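Local coordinates for putative thiol-disulfide isomerase or thioredoxin (Salmonella enterica subsp. enterica serovar Typhimurium, PDB 3L9V), which probably catalyses thiol-disulfide exchange in other proteins, as a DsbA-like oxidoreductase of the thioredoxin fold, at residues Y155-N159 with A160-A164; M36-D39 with Q40-H44; V131-Q134 with E135-K139; A176-R179 with K180-G184. All blocks are in the same frame, centred on the assembly; numbering follows the deposited sequence.

Contact 1 of 4, residues Y155-N159 with A160-A164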
loop_
_atom_site.group_PDB
_atom_site.type_symbol
_atom_site.label_atom_id
_atom_site.label_comp_id
_atom_site.label_asym_id
_atom_site.label_seq_id
_atom_site.Cartn_x
_atom_site.Cartn_y
_atom_site.Cartn_z
ATOM N N TYR A 155 9.194 12.983 -4.310
ATOM C CA TYR A 155 10.357 12.346 -3.680
ATOM C C TYR A 155 10.087 10.871 -3.443
ATOM O O TYR A 155 9.064 10.517 -2.850
ATOM C CB TYR A 155 10.700 13.019 -2.345
ATOM C CG TYR A 155 10.765 14.530 -2.398
ATOM C CD1 TYR A 155 11.761 15.185 -3.124
ATOM C CD2 TYR A 155 9.843 15.305 -1.707
ATOM C CE1 TYR A 155 11.824 16.580 -3.165
ATOM C CE2 TYR A 155 9.895 16.693 -1.744
ATOM C CZ TYR A 155 10.886 17.320 -2.478
ATOM O OH TYR A 155 10.934 18.686 -2.518
ATOM N N HIS A 156 10.983 10.025 -3.944
ATOM C CA HIS A 156 10.951 8.583 -3.695
ATOM C C HIS A 156 11.915 8.252 -2.557
ATOM O O HIS A 156 13.102 8.529 -2.647
ATOM C CB HIS A 156 11.334 7.802 -4.955
ATOM C CG HIS A 156 11.417 6.317 -4.748
ATOM N ND1 HIS A 156 12.461 5.555 -5.240
ATOM C CD2 HIS A 156 10.599 5.455 -4.107
ATOM C CE1 HIS A 156 12.271 4.289 -4.919
ATOM N NE2 HIS A 156 11.150 4.200 -4.218
ATOM N N ILE A 157 11.401 7.695 -1.473
ATOM C CA ILE A 157 12.259 7.365 -0.348
ATOM C C ILE A 157 13.160 6.190 -0.748
ATOM O O ILE A 157 12.706 5.252 -1.381
ATOM C CB ILE A 157 11.447 7.064 0.932
ATOM C CG1 ILE A 157 10.537 8.260 1.290
ATOM C CG2 ILE A 157 12.394 6.669 2.091
ATOM C CD1 ILE A 157 11.298 9.562 1.757
ATOM N N ASN A 158 14.446 6.260 -0.401
ATOM C CA ASN A 158 15.349 5.147 -0.683
ATOM C C ASN A 158 15.388 4.157 0.494
ATOM O O ASN A 158 16.115 4.377 1.453
ATOM C CB ASN A 158 16.770 5.666 -0.990
ATOM C CG ASN A 158 17.732 4.544 -1.370
ATOM O OD1 ASN A 158 17.392 3.376 -1.266
ATOM N ND2 ASN A 158 18.932 4.902 -1.813
ATOM N N ASN A 159 14.614 3.073 0.433
ATOM C CA ASN A 159 14.547 2.138 1.570
ATOM C C ASN A 159 15.952 1.648 1.959
ATOM O O ASN A 159 16.235 1.317 3.109
ATOM C CB ASN A 159 13.721 0.898 1.213
ATOM C CG ASN A 159 12.283 1.230 0.771
ATOM O OD1 ASN A 159 11.703 2.224 1.194
ATOM N ND2 ASN A 159 11.723 0.386 -0.084
ATOM N N ALA A 160 16.824 1.564 0.977
ATOM C CA ALA A 160 18.087 0.888 1.209
ATOM C C ALA A 160 19.163 1.865 1.698
ATOM O O ALA A 160 20.340 1.516 1.749
ATOM C CB ALA A 160 18.522 0.150 -0.043
ATOM N N ALA A 161 18.750 3.069 2.095
ATOM C CA ALA A 161 19.697 4.074 2.560
ATOM C C ALA A 161 19.592 4.322 4.069
ATOM O O ALA A 161 20.163 5.278 4.578
ATOM C CB ALA A 161 19.522 5.397 1.768
ATOM N N PHE A 162 18.868 3.462 4.787
ATOM C CA PHE A 162 18.682 3.648 6.227
ATOM C C PHE A 162 19.438 2.569 6.994
ATOM O O PHE A 162 19.556 1.439 6.528
ATOM C CB PHE A 162 17.190 3.624 6.607
ATOM C CG PHE A 162 16.431 4.809 6.086
ATOM C CD1 PHE A 162 15.821 4.764 4.853
ATOM C CD2 PHE A 162 16.382 5.980 6.808
ATOM C CE1 PHE A 162 15.150 5.870 4.349
ATOM C CE2 PHE A 162 15.725 7.095 6.308
ATOM C CZ PHE A 162 15.101 7.037 5.080
ATOM N N GLY A 163 19.979 2.938 8.145
ATOM C CA GLY A 163 20.684 1.990 8.991
ATOM C C GLY A 163 20.188 2.082 10.421
ATOM O O GLY A 163 19.879 3.164 10.904
ATOM N N ALA A 164 20.090 0.939 11.088
ATOM C CA ALA A 164 19.718 0.911 12.496
ATOM C C ALA A 164 19.962 -0.478 13.072
ATOM O O ALA A 164 19.898 -1.463 12.354
ATOM C CB ALA A 164 18.250 1.291 12.653
#
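Asn158 supplies two acceptors to the residues that follow it, one from the side chain and one from the main chain. OD1 of Asn158 accepts from N of Ala160 at 2.9 Å. The main-chain O of Asn158 accepts from N of Ala161 at 3.0 Å, and this bond is the straighter of the two (154° against 140° at hydrogen). In both bonds the donor stands above the carbonyl plane. With CG anti to the backbone N (chi1 -177°), the amide of Asn158 lies beside the turn and its ND2 comes to 3.7 Å from CB of Ala161. The first bond closes an Asx turn. The second closes a beta turn over residues 158-161, of type I by the backbone angles of Asn159 and Ala160, and it takes the chain from strand 155-157 of the thioredoxin-fold sheet into the loop before helix 167-182. Asn159 turns its amide elsewhere: OD1 pairs with the hydroxyl of Tyr174, and ND2 donates to the main-chain O of Pro147. Next to the turn the Phe162 side chain runs across that of Ile157, roughly perpendicular to it, CE1 of Phe162 resting 3.7 Å from CG2 of Ile157, which lies at the ring's edge. The main-chain O of Asn159 also faces that edge in plane, 3.9 Å from CD1 of Phe162, while the ring of Tyr174 meets that of Phe162 at a slant.

Contact 2 of 4, residues M36-D39 with Q40-H44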
loop_
_atom_site.group_PDB
_atom_site.type_symbol
_atom_site.label_atom_id
_atom_site.label_comp_id
_atom_site.label_asym_id
_atom_site.label_seq_id
_atom_site.Cartn_x
_atom_site.Cartn_y
_atom_site.Cartn_z
HETATM N N MSE A 36 6.378 -3.335 12.228
HETATM C CA MSE A 36 7.342 -2.321 12.645
HETATM C C MSE A 36 6.760 -0.943 12.858
HETATM O O MSE A 36 7.471 -0.041 13.274
HETATM C CB MSE A 36 8.484 -2.247 11.648
HETATM C CG MSE A 36 9.312 -3.503 11.618
HETATM SE SE MSE A 36 10.785 -3.292 10.384
HETATM C CE MSE A 36 11.634 -5.018 10.759
ATOM N N GLY A 37 5.481 -0.778 12.544
ATOM C CA GLY A 37 4.800 0.491 12.747
ATOM C C GLY A 37 5.353 1.656 11.936
ATOM O O GLY A 37 5.239 2.800 12.367
ATOM N N VAL A 38 5.968 1.366 10.792
ATOM C CA VAL A 38 6.493 2.414 9.919
ATOM C C VAL A 38 5.339 3.182 9.245
ATOM O O VAL A 38 5.330 4.403 9.250
ATOM C CB VAL A 38 7.473 1.834 8.881
ATOM C CG1 VAL A 38 7.851 2.869 7.836
ATOM C CG2 VAL A 38 8.740 1.293 9.580
ATOM N N ASP A 39 4.365 2.471 8.676
ATOM C CA ASP A 39 3.181 3.141 8.125
ATOM C C ASP A 39 2.550 4.078 9.172
ATOM O O ASP A 39 2.221 5.241 8.896
ATOM C CB ASP A 39 2.146 2.128 7.608
ATOM C CG ASP A 39 2.502 1.554 6.240
ATOM O OD1 ASP A 39 3.579 1.892 5.698
ATOM O OD2 ASP A 39 1.692 0.771 5.690
ATOM N N GLN A 40 2.401 3.584 10.390
ATOM C CA GLN A 40 1.772 4.377 11.443
ATOM C C GLN A 40 2.623 5.593 11.819
ATOM O O GLN A 40 2.098 6.686 11.987
ATOM C CB GLN A 40 1.500 3.494 12.661
ATOM C CG GLN A 40 1.080 4.214 13.908
ATOM C CD GLN A 40 1.134 3.297 15.135
ATOM O OE1 GLN A 40 0.938 2.081 15.027
ATOM N NE2 GLN A 40 1.408 3.878 16.302
ATOM N N ALA A 41 3.933 5.402 11.941
ATOM C CA ALA A 41 4.833 6.520 12.233
ATOM C C ALA A 41 4.765 7.593 11.133
ATOM O O ALA A 41 4.877 8.777 11.401
ATOM C CB ALA A 41 6.274 6.021 12.433
ATOM N N ILE A 42 4.588 7.159 9.892
ATOM C CA ILE A 42 4.417 8.083 8.776
ATOM C C ILE A 42 3.079 8.833 8.897
ATOM O O ILE A 42 3.029 10.051 8.739
ATOM C CB ILE A 42 4.541 7.344 7.414
ATOM C CG1 ILE A 42 6.000 6.983 7.135
ATOM C CG2 ILE A 42 4.027 8.201 6.269
ATOM C CD1 ILE A 42 6.174 6.151 5.861
ATOM N N ARG A 43 1.995 8.121 9.199
ATOM C CA ARG A 43 0.711 8.792 9.334
ATOM C C ARG A 43 0.803 9.823 10.454
ATOM O O ARG A 43 0.212 10.894 10.392
ATOM C CB ARG A 43 -0.409 7.774 9.601
ATOM C CG ARG A 43 -0.851 7.042 8.329
ATOM C CD ARG A 43 -1.921 5.970 8.606
ATOM N NE ARG A 43 -2.285 5.323 7.352
ATOM C CZ ARG A 43 -1.980 4.072 7.023
ATOM N NH1 ARG A 43 -1.331 3.299 7.883
ATOM N NH2 ARG A 43 -2.341 3.595 5.834
ATOM N N HIS A 44 1.599 9.503 11.461
ATOM C CA HIS A 44 1.770 10.385 12.594
ATOM C C HIS A 44 2.451 11.717 12.251
ATOM O O HIS A 44 2.341 12.669 13.008
ATOM C CB HIS A 44 2.518 9.668 13.724
ATOM C CG HIS A 44 2.719 10.518 14.939
ATOM N ND1 HIS A 44 3.953 11.010 15.308
ATOM C CD2 HIS A 44 1.838 10.976 15.858
ATOM C CE1 HIS A 44 3.823 11.727 16.412
ATOM N NE2 HIS A 44 2.553 11.725 16.764
HETATM O O HOH W 1 -0.872 0.811 6.672
#
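Asp39 and Arg43, one helical turn apart, meet through a water. It donates to OD2 of Asp39 at 2.7 Å and accepts from NH1 of Arg43 at 2.8 Å, lying at the edge of the guanidinium, in its plane. The direct approach, 4.5 Å between OD2 of Asp39 and NH1 of Arg43, is too long for a salt bridge, and the carboxylate oxygen stands well out of the guanidinium plane, so the water carries the polar link. Arg43 reaches back because CG sits beside the backbone N (chi1 -78°) and the chain runs extended, bringing NH1 to 3.7 Å from CB of Asp39. Farther round the helix, CG1 of Ile42 lies 3.4 Å from the main-chain O of Val38.

OD2 of Asp39 has a second direct partner, a salt bridge to NZ of Lys54 on strand 52-56. The turn is held by main-chain bonds from Ala41 to Gly37, Ile42 to Val38 and Arg43 to Asp39. Gly37, with positive phi (63°), breaks the helical run after helix 27-35 and occupies the N-cap position of helix 38-43. Such a break after strand 18-22, near the probable CxxC pair, is consistent with the interrupted active-site helix of thioredoxin-fold oxidoreductases.

Contact 3 of 4, residues V131-Q134 with E135-K139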
loop_
_atom_site.group_PDB
_atom_site.type_symbol
_atom_site.label_atom_id
_atom_site.label_comp_id
_atom_site.label_asym_id
_atom_site.label_seq_id
_atom_site.Cartn_x
_atom_site.Cartn_y
_atom_site.Cartn_z
ATOM N N VAL A 131 -8.777 -0.200 -10.282
ATOM C CA VAL A 131 -7.723 -1.052 -10.807
ATOM C C VAL A 131 -6.962 -0.259 -11.867
ATOM O O VAL A 131 -5.725 -0.235 -11.875
ATOM C CB VAL A 131 -8.276 -2.367 -11.409
ATOM C CG1 VAL A 131 -7.182 -3.158 -12.051
ATOM C CG2 VAL A 131 -8.980 -3.242 -10.334
ATOM N N ALA A 132 -7.699 0.416 -12.752
ATOM C CA ALA A 132 -7.048 1.241 -13.764
ATOM C C ALA A 132 -6.143 2.252 -13.095
ATOM O O ALA A 132 -4.994 2.422 -13.490
ATOM C CB ALA A 132 -8.068 1.957 -14.624
ATOM N N LEU A 133 -6.660 2.935 -12.081
ATOM C CA LEU A 133 -5.871 3.958 -11.418
ATOM C C LEU A 133 -4.563 3.383 -10.842
ATOM O O LEU A 133 -3.492 3.992 -10.991
ATOM C CB LEU A 133 -6.674 4.631 -10.316
ATOM C CG LEU A 133 -5.866 5.664 -9.524
ATOM C CD1 LEU A 133 -5.561 6.916 -10.367
ATOM C CD2 LEU A 133 -6.568 6.036 -8.231
ATOM N N GLN A 134 -4.643 2.221 -10.189
ATOM C CA GLN A 134 -3.446 1.642 -9.558
ATOM C C GLN A 134 -2.381 1.311 -10.583
ATOM O O GLN A 134 -1.175 1.544 -10.359
ATOM C CB GLN A 134 -3.789 0.416 -8.708
ATOM C CG GLN A 134 -4.600 0.771 -7.438
ATOM C CD GLN A 134 -5.002 -0.479 -6.659
ATOM O OE1 GLN A 134 -4.297 -0.898 -5.737
ATOM N NE2 GLN A 134 -6.139 -1.078 -7.032
ATOM N N GLU A 135 -2.826 0.785 -11.718
ATOM C CA GLU A 135 -1.901 0.401 -12.763
ATOM C C GLU A 135 -1.366 1.647 -13.481
ATOM O O GLU A 135 -0.207 1.681 -13.887
ATOM C CB GLU A 135 -2.559 -0.566 -13.743
ATOM C CG GLU A 135 -3.108 -1.851 -13.099
ATOM C CD GLU A 135 -2.013 -2.821 -12.613
ATOM O OE1 GLU A 135 -0.814 -2.471 -12.684
ATOM O OE2 GLU A 135 -2.358 -3.942 -12.154
ATOM N N ARG A 136 -2.206 2.673 -13.620
ATOM C CA ARG A 136 -1.782 3.930 -14.232
ATOM C C ARG A 136 -0.702 4.585 -13.363
ATOM O O ARG A 136 0.376 4.940 -13.845
ATOM C CB ARG A 136 -2.987 4.875 -14.411
ATOM C CG ARG A 136 -2.633 6.274 -14.894
ATOM C CD ARG A 136 -3.831 6.964 -15.590
ATOM N NE ARG A 136 -4.887 7.345 -14.658
ATOM C CZ ARG A 136 -6.017 6.662 -14.473
ATOM N NH1 ARG A 136 -6.261 5.545 -15.151
ATOM N NH2 ARG A 136 -6.906 7.099 -13.599
ATOM N N LEU A 137 -0.980 4.703 -12.071
ATOM C CA LEU A 137 -0.056 5.389 -11.184
ATOM C C LEU A 137 1.263 4.621 -11.020
ATOM O O LEU A 137 2.309 5.228 -10.758
ATOM C CB LEU A 137 -0.721 5.712 -9.853
ATOM C CG LEU A 137 -1.939 6.640 -9.980
ATOM C CD1 LEU A 137 -2.652 6.829 -8.625
ATOM C CD2 LEU A 137 -1.539 7.997 -10.590
ATOM N N PHE A 138 1.220 3.299 -11.205
ATOM C CA PHE A 138 2.438 2.490 -11.141
ATOM C C PHE A 138 3.376 3.035 -12.201
ATOM O O PHE A 138 4.561 3.186 -11.962
ATOM C CB PHE A 138 2.148 1.005 -11.394
ATOM C CG PHE A 138 3.374 0.090 -11.308
ATOM C CD1 PHE A 138 3.671 -0.594 -10.148
ATOM C CD2 PHE A 138 4.185 -0.112 -12.411
ATOM C CE1 PHE A 138 4.791 -1.444 -10.066
ATOM C CE2 PHE A 138 5.295 -0.966 -12.338
ATOM C CZ PHE A 138 5.587 -1.631 -11.159
ATOM N N LYS A 139 2.830 3.350 -13.368
ATOM C CA LYS A 139 3.672 3.824 -14.464
ATOM C C LYS A 139 4.092 5.284 -14.299
ATOM O O LYS A 139 5.232 5.621 -14.593
ATOM C CB LYS A 139 3.024 3.574 -15.831
ATOM C CG LYS A 139 2.644 2.111 -16.080
ATOM C CD LYS A 139 2.167 1.891 -17.511
ATOM C CE LYS A 139 1.069 2.875 -17.887
ATOM N NZ LYS A 139 0.667 2.727 -19.315
#
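Leu133 lays its CD1 methyl against CD1 of Leu137, one turn on, at 3.4 Å, closer than ordinary van der Waals contact. CG of Leu133 is anti to the backbone N (chi1 177°), which swings the methyls toward the following turn, where CD1 of Leu137 also meets CG of Leu133 at 3.5 Å. The same CD1 of Leu133 has a polar neighbour in NH2 of Arg136, again at 3.5 Å. Arg136 is bent at chi3 (71°) and folds back along the helix, so that CA of Leu133 sits over one guanidinium face, displaced toward the rim.

On the inner side the polar groups look outside the helix for partners. Gln134, buried, gives OE1 to the backbone N of His56 and NE2 to the O of Thr68. Glu135 bends at chi2, brings CG to 3.3 Å from the main-chain O of Val131, and sends OE2 to the hydroxyl of Ser58. Main-chain bonds from Glu135, Arg136, Leu137 and Phe138 back to the residues four before them keep the spacing regular, that of Phe138 being the least straight (140°). The result is a surface helix, 125-140, packed by its Gln134 side on strand 52-56 and helix 64-77: the alpha segment that precedes strand 148-151 in the thioredoxin fold.

Contact 4 of 4, residues A176-R179 with K180-G184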
loop_
_atom_site.group_PDB
_atom_site.type_symbol
_atom_site.label_atom_id
_atom_site.label_comp_id
_atom_site.label_asym_id
_atom_site.label_seq_id
_atom_site.Cartn_x
_atom_site.Cartn_y
_atom_site.Cartn_z
ATOM N N ALA A 176 11.421 10.273 10.090
ATOM C CA ALA A 176 12.054 11.581 10.188
ATOM C C ALA A 176 12.295 12.154 8.800
ATOM O O ALA A 176 12.035 13.331 8.543
ATOM C CB ALA A 176 13.365 11.499 10.975
ATOM N N VAL A 177 12.765 11.309 7.893
ATOM C CA VAL A 177 12.983 11.739 6.528
ATOM C C VAL A 177 11.671 12.075 5.809
ATOM O O VAL A 177 11.582 13.076 5.108
ATOM C CB VAL A 177 13.830 10.719 5.734
ATOM C CG1 VAL A 177 13.782 11.018 4.245
ATOM C CG2 VAL A 177 15.262 10.751 6.243
ATOM N N VAL A 178 10.647 11.254 5.995
ATOM C CA VAL A 178 9.350 11.579 5.408
ATOM C C VAL A 178 8.782 12.869 5.959
ATOM O O VAL A 178 8.270 13.701 5.209
ATOM C CB VAL A 178 8.347 10.450 5.594
ATOM C CG1 VAL A 178 6.933 10.928 5.186
ATOM C CG2 VAL A 178 8.794 9.278 4.761
ATOM N N ARG A 179 8.867 13.021 7.279
ATOM C CA ARG A 179 8.491 14.256 7.948
ATOM C C ARG A 179 9.201 15.474 7.313
ATOM O O ARG A 179 8.556 16.437 6.893
ATOM C CB ARG A 179 8.820 14.159 9.443
ATOM C CG ARG A 179 8.378 15.385 10.300
ATOM C CD ARG A 179 9.189 15.471 11.615
ATOM N NE ARG A 179 10.568 15.830 11.320
ATOM C CZ ARG A 179 11.645 15.346 11.936
ATOM N NH1 ARG A 179 11.529 14.460 12.919
ATOM N NH2 ARG A 179 12.849 15.762 11.563
ATOM N N LYS A 180 10.526 15.422 7.237
ATOM C CA LYS A 180 11.298 16.496 6.604
ATOM C C LYS A 180 10.770 16.884 5.220
ATOM O O LYS A 180 10.600 18.052 4.902
ATOM C CB LYS A 180 12.767 16.095 6.507
ATOM C CG LYS A 180 13.597 17.032 5.623
ATOM C CD LYS A 180 15.086 16.698 5.711
ATOM C CE LYS A 180 15.387 15.331 5.089
ATOM N NZ LYS A 180 16.801 14.914 5.343
ATOM N N LEU A 181 10.505 15.876 4.400
ATOM C CA LEU A 181 10.071 16.080 3.031
ATOM C C LEU A 181 8.639 16.590 2.930
ATOM O O LEU A 181 8.235 17.140 1.902
ATOM C CB LEU A 181 10.217 14.783 2.243
ATOM C CG LEU A 181 11.654 14.333 1.980
ATOM C CD1 LEU A 181 11.649 12.975 1.282
ATOM C CD2 LEU A 181 12.427 15.366 1.149
ATOM N N LEU A 182 7.871 16.394 3.995
ATOM C CA LEU A 182 6.531 16.937 4.051
ATOM C C LEU A 182 6.523 18.383 4.537
ATOM O O LEU A 182 5.485 19.022 4.535
ATOM C CB LEU A 182 5.677 16.103 4.995
ATOM C CG LEU A 182 5.163 14.822 4.324
ATOM C CD1 LEU A 182 4.673 13.832 5.357
ATOM C CD2 LEU A 182 4.064 15.211 3.392
ATOM N N ALA A 183 7.668 18.880 4.988
ATOM C CA ALA A 183 7.726 20.232 5.563
ATOM C C ALA A 183 7.317 21.317 4.555
ATOM O O ALA A 183 7.505 21.164 3.352
ATOM C CB ALA A 183 9.113 20.513 6.102
ATOM N N GLY A 184 6.760 22.411 5.054
ATOM C CA GLY A 184 6.375 23.517 4.195
ATOM C C GLY A 184 5.165 24.244 4.740
ATOM O O GLY A 184 4.456 23.703 5.584
#
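Val178 places CG1 anti to its own N (chi1 170°), while Leu182 keeps CG beside its N (chi1 -80°) and runs on extended; the two side chains therefore run alongside each other in the same direction, with CG1 of Val178 at 3.7 Å from CD1 of Leu182. Val177 and Leu181 repeat the arrangement one residue earlier, more loosely, CG1 of Val177 being 4.1 Å from CD1 of Leu181. CG of Leu182 also packs against the main-chain O of Val178, at 3.4 Å.

The backbone bonds record where the helix runs out. Lys180 N reaches the O of Ala176 at 2.9 Å in a nearly straight bond (171°). Two residues on, Leu182 N shares its hydrogen between the O of Val178 and the O of Arg179, both at 3.0 Å and both markedly bent. Together with the Ala183 N bond to Lys180 O, three residues back, this is consistent with the alpha turn tightening toward a 3-10 turn. On the outer surface Arg179 bends at chi3 and brings its guanidinium back over the O of Ala176, which lies 3.8 Å above the plane, toward the rim of one face.

The apolar face of helix 167-182 packs on the sheet. Val178, Leu181 and Leu182 rest on Val151 of strand 148-151; Val177, Val178 and Leu181 touch Ile157 of strand 155-157; Val177 and Leu181 meet Trp5 of strand 5-7. The O of Leu181 accepts from Arg152, and Val178 also meets Ile42 of helix 38-43.

Along the chain the order is contact 2, contact 3, contact 1, contact 4, and all belong to elements built round one mixed five-stranded sheet. Contacts 1, 2 and 4 cluster: the centres of 1 and 4 and of 2 and 4 are 13 Å apart, those of 1 and 2 15 Å. Helix 167-182 joins them, since CE2 of Phe162 in contact 1 lies 3.7 Å from CG2 of Val177 in contact 4, while the same helix rests on helix 38-43 of contact 2. Contact 3 stands about 24 Å from contacts 1 and 2 and 25 Å from contact 4, between centres, across the chain's centre from contact 2. This is consistent with the thioredoxin fold, in which helices cover both faces of the sheet.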